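Local coordinates for protein VP2 (Primate bocaparvovirus 1, PDB 7L0Y) that self-assembles, with its size variants, into the 60-subunit T=1 icosahedral capsid, about 26 nm across, of human bocavirus 1, at residues Q38-I43 against Y159-L164; K62-V67 against G168-E173; G138-P143 against M418-G423. All blocks are in the same frame, centred on the assembly; numbering follows the deposited sequence.

Interaction 1: Q38-I43 against Y159-L164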
ATOM      1  N   GLN A  38      69.771  58.477 -42.399  1.00 16.16           N
ATOM      2  CA  GLN A  38      71.012  57.998 -41.824  1.00 16.16           C
ATOM      3  C   GLN A  38      71.682  59.200 -41.183  1.00 16.16           C
ATOM      4  O   GLN A  38      71.955  60.190 -41.863  1.00 16.16           O
ATOM      5  CB  GLN A  38      71.873  57.373 -42.918  1.00 19.27           C
ATOM      6  CG  GLN A  38      73.190  56.749 -42.531  1.00 19.27           C
ATOM      7  CD  GLN A  38      73.060  55.560 -41.618  1.00 19.27           C
ATOM      8  OE1 GLN A  38      73.570  55.565 -40.509  1.00 19.27           O
ATOM      9  NE2 GLN A  38      72.324  54.556 -42.057  1.00 19.27           N
ATOM     10  N   PHE A  39      71.919  59.134 -39.881  1.00 16.31           N
ATOM     11  CA  PHE A  39      72.520  60.245 -39.166  1.00 16.31           C
ATOM     12  C   PHE A  39      73.920  59.859 -38.719  1.00 16.31           C
ATOM     13  O   PHE A  39      74.245  58.680 -38.590  1.00 16.31           O
ATOM     14  CB  PHE A  39      71.697  60.671 -37.939  1.00 13.98           C
ATOM     15  CG  PHE A  39      71.642  59.642 -36.854  1.00 13.98           C
ATOM     16  CD1 PHE A  39      72.641  59.565 -35.906  1.00 13.98           C
ATOM     17  CD2 PHE A  39      70.590  58.770 -36.764  1.00 13.98           C
ATOM     18  CE1 PHE A  39      72.600  58.629 -34.931  1.00 13.98           C
ATOM     19  CE2 PHE A  39      70.541  57.843 -35.771  1.00 13.98           C
ATOM     20  CZ  PHE A  39      71.544  57.770 -34.860  1.00 13.98           C
ATOM     21  N   ILE A  40      74.751  60.867 -38.508  1.00 19.53           N
ATOM     22  CA  ILE A  40      76.086  60.688 -37.960  1.00 19.53           C
ATOM     23  C   ILE A  40      76.253  61.658 -36.804  1.00 19.53           C
ATOM     24  O   ILE A  40      75.926  62.841 -36.927  1.00 19.53           O
ATOM     25  CB  ILE A  40      77.178  60.902 -39.023  1.00 21.15           C
ATOM     26  CG1 ILE A  40      78.550  60.613 -38.430  1.00 21.15           C
ATOM     27  CG2 ILE A  40      77.118  62.301 -39.612  1.00 21.15           C
ATOM     28  CD1 ILE A  40      79.639  60.592 -39.432  1.00 21.15           C
ATOM     29  N   THR A  41      76.756  61.160 -35.683  1.00 24.10           N
ATOM     30  CA  THR A  41      77.027  61.989 -34.521  1.00 24.10           C
ATOM     31  C   THR A  41      78.462  61.769 -34.075  1.00 24.10           C
ATOM     32  O   THR A  41      78.967  60.646 -34.112  1.00 24.10           O
ATOM     33  CB  THR A  41      76.031  61.703 -33.383  1.00 25.49           C
ATOM     34  OG1 THR A  41      76.240  62.626 -32.311  1.00 25.49           O
ATOM     35  CG2 THR A  41      76.162  60.295 -32.854  1.00 25.49           C
ATOM     36  N   THR A  42      79.115  62.845 -33.671  1.00 27.39           N
ATOM     37  CA  THR A  42      80.513  62.837 -33.284  1.00 27.39           C
ATOM     38  C   THR A  42      80.657  63.457 -31.904  1.00 27.39           C
ATOM     39  O   THR A  42      79.729  64.065 -31.372  1.00 27.39           O
ATOM     40  CB  THR A  42      81.373  63.596 -34.301  1.00 30.54           C
ATOM     41  OG1 THR A  42      80.934  64.956 -34.383  1.00 30.54           O
ATOM     42  CG2 THR A  42      81.248  62.966 -35.668  1.00 30.54           C
ATOM     43  N   ILE A  43      81.839  63.276 -31.320  1.00 29.83           N
ATOM     44  CA  ILE A  43      82.134  63.845 -30.013  1.00 29.83           C
ATOM     45  C   ILE A  43      82.131  65.364 -30.101  1.00 29.83           C
ATOM     46  O   ILE A  43      82.626  65.952 -31.070  1.00 29.83           O
ATOM     47  CB  ILE A  43      83.478  63.299 -29.504  1.00 30.90           C
ATOM     48  CG1 ILE A  43      83.368  61.792 -29.283  1.00 30.90           C
ATOM     49  CG2 ILE A  43      83.900  63.990 -28.221  1.00 30.90           C
ATOM     50  CD1 ILE A  43      84.682  61.103 -29.091  1.00 30.90           C
ATOM     51  N   TYR A 159      68.180  60.478 -48.886  1.00 20.77           N
ATOM     52  CA  TYR A 159      69.444  59.772 -48.996  1.00 20.77           C
ATOM     53  C   TYR A 159      70.625  60.620 -48.563  1.00 20.77           C
ATOM     54  O   TYR A 159      71.763  60.154 -48.636  1.00 20.77           O
ATOM     55  CB  TYR A 159      69.633  59.278 -50.423  1.00 20.83           C
ATOM     56  CG  TYR A 159      69.675  60.366 -51.456  1.00 20.83           C
ATOM     57  CD1 TYR A 159      70.873  60.947 -51.829  1.00 20.83           C
ATOM     58  CD2 TYR A 159      68.514  60.813 -52.062  1.00 20.83           C
ATOM     59  CE1 TYR A 159      70.916  61.927 -52.765  1.00 20.83           C
ATOM     60  CE2 TYR A 159      68.550  61.801 -53.007  1.00 20.83           C
ATOM     61  CZ  TYR A 159      69.753  62.353 -53.356  1.00 20.83           C
ATOM     62  OH  TYR A 159      69.791  63.340 -54.305  1.00 20.83           O
ATOM     63  N   LYS A 160      70.390  61.847 -48.122  1.00 21.16           N
ATOM     64  CA  LYS A 160      71.466  62.642 -47.559  1.00 21.16           C
ATOM     65  C   LYS A 160      71.706  62.259 -46.107  1.00 21.16           C
ATOM     66  O   LYS A 160      70.782  61.891 -45.378  1.00 21.16           O
ATOM     67  CB  LYS A 160      71.147  64.128 -47.658  1.00 21.94           C
ATOM     68  CG  LYS A 160      70.994  64.638 -49.066  1.00 21.94           C
ATOM     69  CD  LYS A 160      72.286  64.538 -49.839  1.00 21.94           C
ATOM     70  CE  LYS A 160      72.138  65.170 -51.205  1.00 21.94           C
ATOM     71  NZ  LYS A 160      73.409  65.130 -51.966  1.00 21.94           N
ATOM     72  N   THR A 161      72.953  62.373 -45.677  1.00 21.43           N
ATOM     73  CA  THR A 161      73.315  62.060 -44.304  1.00 21.43           C
ATOM     74  C   THR A 161      73.056  63.276 -43.432  1.00 21.43           C
ATOM     75  O   THR A 161      73.350  64.399 -43.813  1.00 21.43           O
ATOM     76  CB  THR A 161      74.784  61.612 -44.199  1.00 24.06           C
ATOM     77  OG1 THR A 161      74.969  60.445 -45.006  1.00 24.06           O
ATOM     78  CG2 THR A 161      75.164  61.283 -42.762  1.00 24.06           C
ATOM     79  N   TRP A 162      72.459  63.022 -42.279  1.00 19.67           N
ATOM     80  CA  TRP A 162      72.110  64.045 -41.322  1.00 19.67           C
ATOM     81  C   TRP A 162      73.163  64.154 -40.230  1.00 19.67           C
ATOM     82  O   TRP A 162      73.329  63.241 -39.438  1.00 19.67           O
ATOM     83  CB  TRP A 162      70.757  63.682 -40.723  1.00 21.22           C
ATOM     84  CG  TRP A 162      70.127  64.711 -39.865  1.00 21.22           C
ATOM     85  CD1 TRP A 162      70.546  65.982 -39.666  1.00 21.22           C
ATOM     86  CD2 TRP A 162      68.920  64.563 -39.122  1.00 21.22           C
ATOM     87  NE1 TRP A 162      69.695  66.630 -38.821  1.00 21.22           N
ATOM     88  CE2 TRP A 162      68.682  65.780 -38.475  1.00 21.22           C
ATOM     89  CE3 TRP A 162      68.023  63.512 -38.932  1.00 21.22           C
ATOM     90  CZ2 TRP A 162      67.585  65.979 -37.651  1.00 21.22           C
ATOM     91  CZ3 TRP A 162      66.936  63.713 -38.119  1.00 21.22           C
ATOM     92  CH2 TRP A 162      66.728  64.934 -37.485  1.00 21.22           C
ATOM     93  N   LYS A 163      73.873  65.276 -40.191  1.00 21.10           N
ATOM     94  CA  LYS A 163      74.882  65.498 -39.172  1.00 21.10           C
ATOM     95  C   LYS A 163      74.242  66.310 -38.073  1.00 21.10           C
ATOM     96  O   LYS A 163      73.741  67.394 -38.311  1.00 21.10           O
ATOM     97  CB  LYS A 163      76.057  66.299 -39.721  1.00 22.79           C
ATOM     98  CG  LYS A 163      76.558  65.889 -41.089  1.00 22.79           C
ATOM     99  CD  LYS A 163      77.868  66.599 -41.387  1.00 22.79           C
ATOM    100  CE  LYS A 163      78.414  66.253 -42.765  1.00 22.79           C
ATOM    101  NZ  LYS A 163      77.697  66.978 -43.848  1.00 22.79           N
ATOM    102  N   LEU A 164      74.254  65.776 -36.862  1.00 20.22           N
ATOM    103  CA  LEU A 164      73.675  66.455 -35.716  1.00 20.22           C
ATOM    104  C   LEU A 164      74.505  67.642 -35.254  1.00 20.22           C
ATOM    105  O   LEU A 164      75.724  67.638 -35.355  1.00 20.22           O
ATOM    106  CB  LEU A 164      73.456  65.464 -34.577  1.00 17.38           C
ATOM    107  CG  LEU A 164      72.163  64.651 -34.673  1.00 17.38           C
ATOM    108  CD1 LEU A 164      71.611  64.585 -36.091  1.00 17.38           C
ATOM    109  CD2 LEU A 164      72.321  63.273 -34.061  1.00 17.38           C
TER
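Phe-39 and Trp-162 stand side by side at the middle of a short parallel beta pairing, in which the end of strand 30-42 runs beside the start of strand 161-169 in the jelly-roll coat-protein fold of the parvoviruses. Their CA atoms lie 4.4 Å apart, and the two strand axes diverge by 30°. Trp-162 supplies both polar groups of its backbone to the partner strand. Its N donates to Gln-38 O over 2.9 Å in a nearly straight bond, 172° at the hydrogen, that arrives in the carbonyl plane. Its own O receives Ile-40 N, also at 2.9 Å, with the donor tilted out of the carbonyl plane by 28°. One step further on, Leu-164 N reaches Ile-40 O in a bond that is only weak. The backbone of Phe-39 turns the other way and bonds to Gly-450 of strand 446-462, so strand 30-42 is held on both edges.

Side chains divide between two faces. On the face of Phe-39 and Trp-162 the CB atoms pass at 4.2 Å before the rings part, each meeting Phe-74 edge to face. CD2 of Leu-164 touches both Phe-39 CD1 (4.2 Å) and Thr-41 CB (4.1 Å), while its CD1 lies over one face of the indole of Trp-162. On the other face, Ile-40 CG2 is shared by Thr-161 CG2 at 3.8 Å and Lys-163 CG at 3.9 Å. The Thr-161 methyl lies anti to the backbone N, which leaves OG1 to bond Lys-431 NZ of a second subunit.

The chemistry implies a strand pair with a dual allegiance: aromatic and aliphatic groups tie one face to the interior of the subunit, and the Ile-40 and Thr-161 face takes part in the join between subunits.

Interaction 2: K62-V67 against G168-E173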
ATOM      1  N   LYS A  62      77.648  91.539 -30.746  1.00 74.75           N
ATOM      2  CA  LYS A  62      76.959  91.823 -29.492  1.00 74.75           C
ATOM      3  C   LYS A  62      77.576  90.956 -28.405  1.00 74.75           C
ATOM      4  O   LYS A  62      78.561  90.253 -28.632  1.00 74.75           O
ATOM      5  CB  LYS A  62      75.446  91.597 -29.590  1.00 69.29           C
ATOM      6  CG  LYS A  62      75.010  90.163 -29.763  1.00 69.29           C
ATOM      7  CD  LYS A  62      73.497  90.100 -29.911  1.00 69.29           C
ATOM      8  CE  LYS A  62      72.802  90.607 -28.657  1.00 69.29           C
ATOM      9  NZ  LYS A  62      71.321  90.571 -28.787  1.00 69.29           N
ATOM     10  N   SER A  63      76.987  91.016 -27.215  1.00 65.52           N
ATOM     11  CA  SER A  63      77.488  90.276 -26.066  1.00 65.52           C
ATOM     12  C   SER A  63      76.625  89.039 -25.848  1.00 65.52           C
ATOM     13  O   SER A  63      75.479  89.146 -25.401  1.00 65.52           O
ATOM     14  CB  SER A  63      77.494  91.150 -24.812  1.00 66.61           C
ATOM     15  OG  SER A  63      78.049  90.456 -23.711  1.00 66.61           O
ATOM     16  N   GLN A  64      77.184  87.872 -26.152  1.00 55.80           N
ATOM     17  CA  GLN A  64      76.517  86.610 -25.888  1.00 55.80           C
ATOM     18  C   GLN A  64      77.334  85.811 -24.895  1.00 55.80           C
ATOM     19  O   GLN A  64      78.557  85.933 -24.812  1.00 55.80           O
ATOM     20  CB  GLN A  64      76.306  85.772 -27.154  1.00 56.40           C
ATOM     21  CG  GLN A  64      75.243  86.294 -28.088  1.00 56.40           C
ATOM     22  CD  GLN A  64      73.878  86.272 -27.453  1.00 56.40           C
ATOM     23  OE1 GLN A  64      73.555  85.349 -26.720  1.00 56.40           O
ATOM     24  NE2 GLN A  64      73.071  87.286 -27.726  1.00 56.40           N
ATOM     25  N   ARG A  65      76.630  84.989 -24.137  1.00 47.72           N
ATOM     26  CA  ARG A  65      77.256  84.032 -23.249  1.00 47.72           C
ATOM     27  C   ARG A  65      76.555  82.709 -23.474  1.00 47.72           C
ATOM     28  O   ARG A  65      75.336  82.620 -23.324  1.00 47.72           O
ATOM     29  CB  ARG A  65      77.131  84.451 -21.793  1.00 50.58           C
ATOM     30  CG  ARG A  65      77.954  83.634 -20.843  1.00 50.58           C
ATOM     31  CD  ARG A  65      77.594  84.037 -19.451  1.00 50.58           C
ATOM     32  NE  ARG A  65      78.401  83.373 -18.444  1.00 50.58           N
ATOM     33  CZ  ARG A  65      79.471  83.922 -17.901  1.00 50.58           C
ATOM     34  NH1 ARG A  65      79.801  85.151 -18.256  1.00 50.58           N
ATOM     35  NH2 ARG A  65      80.173  83.267 -16.988  1.00 50.58           N
ATOM     36  N   CYS A  66      77.309  81.695 -23.857  1.00 38.99           N
ATOM     37  CA  CYS A  66      76.710  80.406 -24.133  1.00 38.99           C
ATOM     38  C   CYS A  66      77.488  79.335 -23.405  1.00 38.99           C
ATOM     39  O   CYS A  66      78.698  79.435 -23.225  1.00 38.99           O
ATOM     40  CB  CYS A  66      76.690  80.086 -25.624  1.00 44.84           C
ATOM     41  SG  CYS A  66      78.316  80.159 -26.400  1.00 44.84           S
ATOM     42  N   VAL A  67      76.775  78.308 -22.990  1.00 32.27           N
ATOM     43  CA  VAL A  67      77.375  77.071 -22.535  1.00 32.27           C
ATOM     44  C   VAL A  67      77.125  76.010 -23.590  1.00 32.27           C
ATOM     45  O   VAL A  67      75.981  75.762 -23.985  1.00 32.27           O
ATOM     46  CB  VAL A  67      76.847  76.674 -21.152  1.00 31.81           C
ATOM     47  CG1 VAL A  67      75.435  77.013 -21.075  1.00 31.81           C
ATOM     48  CG2 VAL A  67      77.005  75.179 -20.937  1.00 31.81           C
ATOM     49  N   GLY A 168      73.560  73.573 -27.102  1.00 26.82           N
ATOM     50  CA  GLY A 168      74.069  74.661 -26.301  1.00 26.82           C
ATOM     51  C   GLY A 168      72.931  75.598 -26.006  1.00 26.82           C
ATOM     52  O   GLY A 168      71.870  75.529 -26.628  1.00 26.82           O
ATOM     53  N   TYR A 169      73.154  76.473 -25.038  1.00 30.10           N
ATOM     54  CA  TYR A 169      72.098  77.358 -24.594  1.00 30.10           C
ATOM     55  C   TYR A 169      72.717  78.573 -23.942  1.00 30.10           C
ATOM     56  O   TYR A 169      73.872  78.560 -23.517  1.00 30.10           O
ATOM     57  CB  TYR A 169      71.135  76.644 -23.641  1.00 25.55           C
ATOM     58  CG  TYR A 169      71.778  76.117 -22.387  1.00 25.55           C
ATOM     59  CD1 TYR A 169      71.850  76.893 -21.247  1.00 25.55           C
ATOM     60  CD2 TYR A 169      72.308  74.841 -22.345  1.00 25.55           C
ATOM     61  CE1 TYR A 169      72.423  76.416 -20.111  1.00 25.55           C
ATOM     62  CE2 TYR A 169      72.889  74.357 -21.213  1.00 25.55           C
ATOM     63  CZ  TYR A 169      72.948  75.145 -20.096  1.00 25.55           C
ATOM     64  OH  TYR A 169      73.538  74.670 -18.957  1.00 25.55           O
ATOM     65  N   ILE A 170      71.922  79.633 -23.876  1.00 34.51           N
ATOM     66  CA  ILE A 170      72.339  80.907 -23.306  1.00 34.51           C
ATOM     67  C   ILE A 170      71.918  80.908 -21.841  1.00 34.51           C
ATOM     68  O   ILE A 170      70.711  80.916 -21.557  1.00 34.51           O
ATOM     69  CB  ILE A 170      71.724  82.079 -24.075  1.00 36.90           C
ATOM     70  CG1 ILE A 170      72.237  82.070 -25.514  1.00 36.90           C
ATOM     71  CG2 ILE A 170      72.053  83.386 -23.408  1.00 36.90           C
ATOM     72  CD1 ILE A 170      71.468  82.960 -26.447  1.00 36.90           C
ATOM     73  N   PRO A 171      72.852  80.831 -20.895  1.00 40.62           N
ATOM     74  CA  PRO A 171      72.453  80.792 -19.484  1.00 40.62           C
ATOM     75  C   PRO A 171      71.978  82.127 -18.944  1.00 40.62           C
ATOM     76  O   PRO A 171      71.173  82.161 -18.010  1.00 40.62           O
ATOM     77  CB  PRO A 171      73.730  80.311 -18.791  1.00 37.72           C
ATOM     78  CG  PRO A 171      74.818  80.801 -19.662  1.00 37.72           C
ATOM     79  CD  PRO A 171      74.312  80.780 -21.059  1.00 37.72           C
ATOM     80  N   ILE A 172      72.460  83.235 -19.492  1.00 47.31           N
ATOM     81  CA  ILE A 172      72.145  84.547 -18.954  1.00 47.31           C
ATOM     82  C   ILE A 172      72.203  85.542 -20.095  1.00 47.31           C
ATOM     83  O   ILE A 172      72.862  85.306 -21.108  1.00 47.31           O
ATOM     84  CB  ILE A 172      73.124  84.941 -17.826  1.00 47.54           C
ATOM     85  CG1 ILE A 172      72.620  86.158 -17.059  1.00 47.54           C
ATOM     86  CG2 ILE A 172      74.470  85.269 -18.404  1.00 47.54           C
ATOM     87  CD1 ILE A 172      73.382  86.418 -15.804  1.00 47.54           C
ATOM     88  N   GLU A 173      71.512  86.661 -19.932  1.00 57.07           N
ATOM     89  CA  GLU A 173      71.648  87.751 -20.885  1.00 57.07           C
ATOM     90  C   GLU A 173      72.932  88.493 -20.554  1.00 57.07           C
ATOM     91  O   GLU A 173      73.062  89.076 -19.474  1.00 57.07           O
ATOM     92  CB  GLU A 173      70.427  88.660 -20.815  1.00 60.91           C
ATOM     93  CG  GLU A 173      70.342  89.691 -21.918  1.00 60.91           C
ATOM     94  CD  GLU A 173      69.042  90.471 -21.869  1.00 60.91           C
ATOM     95  OE1 GLU A 173      68.255  90.248 -20.926  1.00 60.91           O
ATOM     96  OE2 GLU A 173      68.798  91.298 -22.773  1.00 60.91           O
TER
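Val-67 lays its CG1 methyl over one face of the Tyr-169 ring, 3.4 Å from the centroid and 20° off the ring normal, a CH-pi contact displaced a little toward the CE1 and CZ side. The placement follows from Tyr-169 chi1 (60°), which sets CG between the backbone N and the carbonyl carbon. In the backbone, the same two residues form a hydrogen-bonded antiparallel pair: Val-67 N gives to Tyr-169 O at 3.0 Å, nearly along the C=O axis, and Tyr-169 N returns to Val-67 O at 3.1 Å. The Tyr-169 carbonyl also has Cys-66 CA close by, in a CA-H...O contact.

Here strand 161-169 of the parvovirus jelly roll pairs with strand 65-69, and at the next register position the proline cannot continue the pattern of N-H donors. There Arg-65 O faces Pro-171, whose ring nitrogen carries no hydrogen, and Ile-170 CA offers that oxygen a CA-H...O contact instead. Beyond it, side-chain packing takes the larger part. Pro-171 CD borders Val-67 CG1 at 3.9 Å. The Arg-65 side chain, extended from CG to NE with CG anti to the backbone N (chi1 -170°), passes obliquely by Ile-172, and its CD meets Ile-172 CG2 at 3.5 Å.

A second layer fixes these groups. Tyr-169 OH accepts a hydrogen bond from Phe-200 N, anchoring the far end of the ring that carries Val-67, while Ile-172 rests on Leu-193 and Leu-194 of helix 189-195. Other subunits add contacts: Tyr-268 of a third subunit packs on Gln-64, and Arg-65 NH2 makes a weak hydrogen bond to Tyr-487 O of a fourth.

Interaction 3: G138-P143 against M418-G423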
ATOM      1  N   GLY A 138      60.871  65.523 -22.757  1.00 31.22           N
ATOM      2  CA  GLY A 138      59.490  65.776 -23.096  1.00 31.22           C
ATOM      3  C   GLY A 138      58.842  66.698 -22.097  1.00 31.22           C
ATOM      4  O   GLY A 138      57.827  67.338 -22.375  1.00 31.22           O
ATOM      5  N   GLU A 139      59.450  66.775 -20.924  1.00 33.62           N
ATOM      6  CA  GLU A 139      59.025  67.699 -19.893  1.00 33.62           C
ATOM      7  C   GLU A 139      59.518  69.103 -20.151  1.00 33.62           C
ATOM      8  O   GLU A 139      59.070  70.032 -19.476  1.00 33.62           O
ATOM      9  CB  GLU A 139      59.537  67.222 -18.541  1.00 39.82           C
ATOM     10  CG  GLU A 139      58.948  65.912 -18.084  1.00 39.82           C
ATOM     11  CD  GLU A 139      59.610  65.410 -16.820  1.00 39.82           C
ATOM     12  OE1 GLU A 139      60.665  65.965 -16.448  1.00 39.82           O
ATOM     13  OE2 GLU A 139      59.075  64.469 -16.195  1.00 39.82           O
ATOM     14  N   HIS A 140      60.421  69.271 -21.114  1.00 30.31           N
ATOM     15  CA  HIS A 140      61.067  70.548 -21.372  1.00 30.31           C
ATOM     16  C   HIS A 140      61.716  71.073 -20.101  1.00 30.31           C
ATOM     17  O   HIS A 140      61.642  72.255 -19.773  1.00 30.31           O
ATOM     18  CB  HIS A 140      60.076  71.540 -21.964  1.00 33.61           C
ATOM     19  CG  HIS A 140      59.429  71.042 -23.214  1.00 33.61           C
ATOM     20  ND1 HIS A 140      60.112  70.908 -24.401  1.00 33.61           N
ATOM     21  CD2 HIS A 140      58.171  70.602 -23.453  1.00 33.61           C
ATOM     22  CE1 HIS A 140      59.300  70.428 -25.324  1.00 33.61           C
ATOM     23  NE2 HIS A 140      58.117  70.231 -24.774  1.00 33.61           N
ATOM     24  N   ALA A 141      62.355  70.159 -19.378  1.00 25.79           N
ATOM     25  CA  ALA A 141      63.055  70.476 -18.148  1.00 25.79           C
ATOM     26  C   ALA A 141      64.408  71.112 -18.398  1.00 25.79           C
ATOM     27  O   ALA A 141      65.018  71.633 -17.464  1.00 25.79           O
ATOM     28  CB  ALA A 141      63.220  69.207 -17.317  1.00 25.51           C
ATOM     29  N   TYR A 142      64.878  71.087 -19.624  1.00 22.55           N
ATOM     30  CA  TYR A 142      66.134  71.677 -20.016  1.00 22.55           C
ATOM     31  C   TYR A 142      65.896  72.759 -21.050  1.00 22.55           C
ATOM     32  O   TYR A 142      64.837  72.801 -21.680  1.00 22.55           O
ATOM     33  CB  TYR A 142      67.071  70.608 -20.585  1.00 20.20           C
ATOM     34  CG  TYR A 142      67.521  69.604 -19.567  1.00 20.20           C
ATOM     35  CD1 TYR A 142      68.605  69.865 -18.753  1.00 20.20           C
ATOM     36  CD2 TYR A 142      66.867  68.396 -19.417  1.00 20.20           C
ATOM     37  CE1 TYR A 142      69.022  68.965 -17.825  1.00 20.20           C
ATOM     38  CE2 TYR A 142      67.281  67.483 -18.493  1.00 20.20           C
ATOM     39  CZ  TYR A 142      68.364  67.772 -17.699  1.00 20.20           C
ATOM     40  OH  TYR A 142      68.800  66.875 -16.759  1.00 20.20           O
ATOM     41  N   PRO A 143      66.841  73.679 -21.221  1.00 23.78           N
ATOM     42  CA  PRO A 143      66.706  74.680 -22.283  1.00 23.78           C
ATOM     43  C   PRO A 143      66.454  74.022 -23.624  1.00 23.78           C
ATOM     44  O   PRO A 143      67.001  72.962 -23.926  1.00 23.78           O
ATOM     45  CB  PRO A 143      68.053  75.397 -22.257  1.00 21.97           C
ATOM     46  CG  PRO A 143      68.526  75.222 -20.880  1.00 21.97           C
ATOM     47  CD  PRO A 143      68.055  73.898 -20.420  1.00 21.97           C
ATOM     48  N   MET A 418      53.088  76.129 -29.559  1.00 32.61           N
ATOM     49  CA  MET A 418      52.571  74.964 -28.862  1.00 32.61           C
ATOM     50  C   MET A 418      53.012  75.010 -27.414  1.00 32.61           C
ATOM     51  O   MET A 418      54.126  75.445 -27.112  1.00 32.61           O
ATOM     52  CB  MET A 418      53.044  73.659 -29.503  1.00 34.03           C
ATOM     53  CG  MET A 418      52.424  73.356 -30.840  1.00 34.03           C
ATOM     54  SD  MET A 418      53.006  71.784 -31.476  1.00 34.03           S
ATOM     55  CE  MET A 418      52.246  70.670 -30.298  1.00 34.03           C
ATOM     56  N   ASP A 419      52.131  74.563 -26.523  1.00 35.05           N
ATOM     57  CA  ASP A 419      52.484  74.479 -25.113  1.00 35.05           C
ATOM     58  C   ASP A 419      53.517  73.390 -24.865  1.00 35.05           C
ATOM     59  O   ASP A 419      54.490  73.603 -24.137  1.00 35.05           O
ATOM     60  CB  ASP A 419      51.220  74.253 -24.289  1.00 38.91           C
ATOM     61  CG  ASP A 419      50.422  73.059 -24.765  1.00 38.91           C
ATOM     62  OD1 ASP A 419      50.936  72.284 -25.600  1.00 38.91           O
ATOM     63  OD2 ASP A 419      49.267  72.907 -24.321  1.00 38.91           O
ATOM     64  N   HIS A 420      53.332  72.223 -25.472  1.00 32.20           N
ATOM     65  CA  HIS A 420      54.279  71.117 -25.369  1.00 32.20           C
ATOM     66  C   HIS A 420      54.524  70.550 -26.756  1.00 32.20           C
ATOM     67  O   HIS A 420      53.872  69.587 -27.174  1.00 32.20           O
ATOM     68  CB  HIS A 420      53.771  70.040 -24.414  1.00 37.68           C
ATOM     69  CG  HIS A 420      53.556  70.540 -23.024  1.00 37.68           C
ATOM     70  ND1 HIS A 420      54.599  70.889 -22.194  1.00 37.68           N
ATOM     71  CD2 HIS A 420      52.421  70.780 -22.328  1.00 37.68           C
ATOM     72  CE1 HIS A 420      54.114  71.313 -21.041  1.00 37.68           C
ATOM     73  NE2 HIS A 420      52.795  71.255 -21.096  1.00 37.68           N
ATOM     74  N   PRO A 421      55.458  71.126 -27.498  1.00 29.42           N
ATOM     75  CA  PRO A 421      55.872  70.535 -28.758  1.00 29.42           C
ATOM     76  C   PRO A 421      56.581  69.218 -28.513  1.00 29.42           C
ATOM     77  O   PRO A 421      56.904  68.890 -27.363  1.00 29.42           O
ATOM     78  CB  PRO A 421      56.821  71.591 -29.340  1.00 29.28           C
ATOM     79  CG  PRO A 421      57.342  72.294 -28.170  1.00 29.28           C
ATOM     80  CD  PRO A 421      56.230  72.334 -27.177  1.00 29.28           C
ATOM     81  N   PRO A 422      56.797  68.414 -29.551  1.00 26.02           N
ATOM     82  CA  PRO A 422      57.547  67.167 -29.369  1.00 26.02           C
ATOM     83  C   PRO A 422      58.861  67.403 -28.653  1.00 26.02           C
ATOM     84  O   PRO A 422      59.550  68.390 -28.921  1.00 26.02           O
ATOM     85  CB  PRO A 422      57.775  66.685 -30.804  1.00 24.05           C
ATOM     86  CG  PRO A 422      56.703  67.301 -31.574  1.00 24.05           C
ATOM     87  CD  PRO A 422      56.427  68.622 -30.958  1.00 24.05           C
ATOM     88  N   GLY A 423      59.213  66.516 -27.729  1.00 24.49           N
ATOM     89  CA  GLY A 423      60.440  66.705 -26.981  1.00 24.49           C
ATOM     90  C   GLY A 423      61.659  66.512 -27.861  1.00 24.49           C
ATOM     91  O   GLY A 423      61.645  65.732 -28.815  1.00 24.49           O
TER
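His-140 and His-420 meet rim to rim, their imidazole planes only 15° apart and their centroids separated by 6.0 Å, and neither ring lies over the face of the other. The nearest approach is CD2 of His-140 to ND1 of His-420, at 3.8 Å. With chi1 at -57°, the CG of His-140 sits anti to the carbonyl carbon, and the ring reaches across to the 418-423 segment with its NE2 corner leading. The bond from His-140 NE2 to Pro-421 O, at the ring edge and in its plane, is weak: 3.2 Å long and bent to 135°. Pro-421 CD also lies against His-140 NE2 at 3.7 Å, a van der Waals contact. At the pH of 2.6 under study both imidazoles are probably protonated, which would favour the carbonyl bond but also set two like charges near each other. Beside the rings, Gly-138 and Gly-423 bring the backbones together, CA to CA at 4.1 Å. Lys-399 packs against both His-140 and Pro-421. The arrangement is a surface loop-to-loop contact in the jelly-roll capsid protein, joining the turn that leaves strand 132-137 to the one entering its antiparallel neighbour, strand 424-429.

The six segments come in the order 38-43, 62-67, 138-143, 159-164, 168-173 and 418-423, and every pair of contacts interleaves along the chain. Interactions 1 and 2 use the two ends of strand 161-169, with centres about 26 Å apart, pairing it parallel with strand 30-42 and antiparallel with strand 65-69. Interaction 3 lies about 23 Å from the centre of interaction 1 and 20 Å from that of interaction 2, which it touches where Pro-143 CB packs on Tyr-169 CB at 3.6 Å. Distant parts of the sequence are thus knitted into one subunit, while interactions 2 and 3 both border the same third subunit in the capsid.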